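Local coordinates for protein peroxin 22 (Pichia angusta, PDB 5NKZ) that is probably involved in peroxisome biogenesis and binds the ubiquitin-conjugating enzyme Pex4p through its soluble domain, at residues C[44-49]-C[72-77]. Residues are numbered along the deposited sequence; the frame is centred on the assembly and turned at random.
Sequences FSAAYL and FNVQRN
A46 and L49, which meet F72, V74 and N77 across this contact, are carried on a helical turn in which Y48 N gives a 2.8 Å hydrogen bond to S45 O. S45 also sits at the N-cap, its OG accepting from A47 N, although the position of that nitrogen is doubtful. On the other side, N77 N bonds to V74 O at 3.0 Å and closes a short turn. No hydrogen bond links the two segments, so the example illustrates how a helix start and a loop can be joined mainly by apolar and aromatic side-chain packing. Its centrepiece is a T-shaped pair: F44 presents its CD2 edge to the face of F72, planes at 82° and centroids 5.1 Å apart, with CD2 standing 3.7 Å above the centre of the F72 ring. F44 reaches this place because its CG lies anti to the backbone N (chi1 -176°). Beside the rings, A46 CB comes near F72 O and rests on V74 CG1 at 3.8 Å. Farther along, L49 sends CD1 against V74 CB, also at 3.8 Å, the two side chains crossing at about a right angle. L49 CB meanwhile lies beside N77 OD1, the two side chains running alongside each other in opposite senses. A leucine in place of F72 would probably leave the F44 edge without the flat face it points into and open a gap where the ring also meets F68. F68 of helix 65-71 meets both phenylalanine rings. The contact joins two successive beta-alpha-beta crossovers of the parallel sheet: helix 46-51, between strands 32-36 and 55-59, packs L49 on L55 and V57, while 72-77 leads from helix 65-71 to strand 81-83.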
# COMPACT_ATOMS: atom_id res chain seq x y z
N PHE C 44 19.80 -16.42 11.41
CA PHE C 44 19.27 -16.31 10.05
C PHE C 44 19.98 -17.26 9.08
O PHE C 44 21.15 -17.64 9.27
CB PHE C 44 19.36 -14.85 9.52
CG PHE C 44 18.74 -14.69 8.19
CD1 PHE C 44 17.37 -14.74 8.03
CD2 PHE C 44 19.53 -14.59 7.08
CE1 PHE C 44 16.78 -14.64 6.78
CE2 PHE C 44 18.98 -14.47 5.82
CZ PHE C 44 17.59 -14.49 5.68
N SER C 45 19.26 -17.63 8.03
CA SER C 45 19.82 -18.36 6.95
C SER C 45 19.14 -17.97 5.65
O SER C 45 17.92 -18.01 5.54
CB SER C 45 19.68 -19.88 7.21
OG SER C 45 19.88 -20.64 6.00
N ALA C 46 19.96 -17.66 4.66
CA ALA C 46 19.49 -17.46 3.31
C ALA C 46 18.40 -18.46 2.93
O ALA C 46 17.49 -18.14 2.21
CB ALA C 46 20.64 -17.53 2.33
N ALA C 47 18.52 -19.67 3.43
CA ALA C 47 17.52 -20.71 3.17
C ALA C 47 16.07 -20.27 3.44
O ALA C 47 15.19 -20.53 2.62
CB ALA C 47 17.88 -21.98 3.96
N TYR C 48 15.84 -19.57 4.56
CA TYR C 48 14.48 -19.21 4.97
C TYR C 48 13.72 -18.40 3.93
O TYR C 48 12.56 -18.70 3.66
CB TYR C 48 14.48 -18.45 6.30
CG TYR C 48 15.05 -19.22 7.45
CD1 TYR C 48 14.94 -20.62 7.52
CD2 TYR C 48 15.71 -18.57 8.48
CE1 TYR C 48 15.47 -21.35 8.58
CE2 TYR C 48 16.22 -19.29 9.56
CZ TYR C 48 16.12 -20.70 9.60
OH TYR C 48 16.59 -21.45 10.66
N LEU C 49 14.40 -17.39 3.35
CA LEU C 49 13.81 -16.52 2.33
C LEU C 49 13.58 -17.21 1.00
O LEU C 49 12.60 -16.88 0.32
CB LEU C 49 14.64 -15.26 2.08
CG LEU C 49 14.80 -14.22 3.19
CD1 LEU C 49 15.66 -13.08 2.69
CD2 LEU C 49 13.50 -13.66 3.75
N PHE C 72 24.33 -12.51 2.75
CA PHE C 72 23.60 -13.79 2.66
C PHE C 72 23.14 -14.17 1.24
O PHE C 72 22.35 -15.11 1.09
CB PHE C 72 22.39 -13.78 3.63
CG PHE C 72 22.77 -13.75 5.08
CD1 PHE C 72 23.17 -14.90 5.71
CD2 PHE C 72 22.73 -12.58 5.81
CE1 PHE C 72 23.54 -14.90 7.05
CE2 PHE C 72 23.10 -12.57 7.15
CZ PHE C 72 23.53 -13.73 7.76
N ASN C 73 23.64 -13.49 0.22
CA ASN C 73 23.17 -13.67 -1.16
C ASN C 73 21.66 -13.74 -1.28
O ASN C 73 21.13 -14.63 -1.90
CB ASN C 73 23.79 -14.92 -1.79
CG ASN C 73 25.09 -14.66 -2.45
OD1 ASN C 73 25.50 -13.52 -2.63
ND2 ASN C 73 25.74 -15.71 -2.84
N VAL C 74 20.95 -12.80 -0.68
CA VAL C 74 19.48 -12.74 -0.79
C VAL C 74 18.97 -11.50 -1.55
O VAL C 74 17.87 -11.05 -1.30
CB VAL C 74 18.81 -12.88 0.60
CG1 VAL C 74 19.20 -14.19 1.25
CG2 VAL C 74 19.20 -11.72 1.52
N GLN C 75 19.76 -11.00 -2.50
CA GLN C 75 19.37 -9.90 -3.36
C GLN C 75 18.02 -10.16 -4.04
O GLN C 75 17.22 -9.21 -4.17
CB GLN C 75 20.44 -9.60 -4.41
CG GLN C 75 21.72 -8.94 -3.87
CD GLN C 75 22.84 -9.93 -3.54
OE1 GLN C 75 22.68 -11.16 -3.56
NE2 GLN C 75 24.01 -9.38 -3.22
N ARG C 76 17.76 -11.40 -4.43
CA ARG C 76 16.52 -11.76 -5.12
C ARG C 76 15.27 -11.41 -4.32
O ARG C 76 14.22 -11.12 -4.88
CB ARG C 76 16.48 -13.26 -5.47
CG ARG C 76 17.21 -13.69 -6.73
CD ARG C 76 16.80 -12.86 -7.96
NE ARG C 76 16.69 -13.65 -9.20
CZ ARG C 76 17.69 -14.22 -9.88
NH1 ARG C 76 17.43 -14.90 -10.99
NH2 ARG C 76 18.96 -14.13 -9.46
N ASN C 77 15.40 -11.44 -2.99
CA ASN C 77 14.32 -11.15 -2.04
C ASN C 77 14.52 -9.79 -1.36
O ASN C 77 14.30 -9.66 -0.16
CB ASN C 77 14.29 -12.22 -0.94
CG ASN C 77 14.45 -13.63 -1.48
OD1 ASN C 77 15.30 -14.40 -1.01
ND2 ASN C 77 13.64 -13.97 -2.48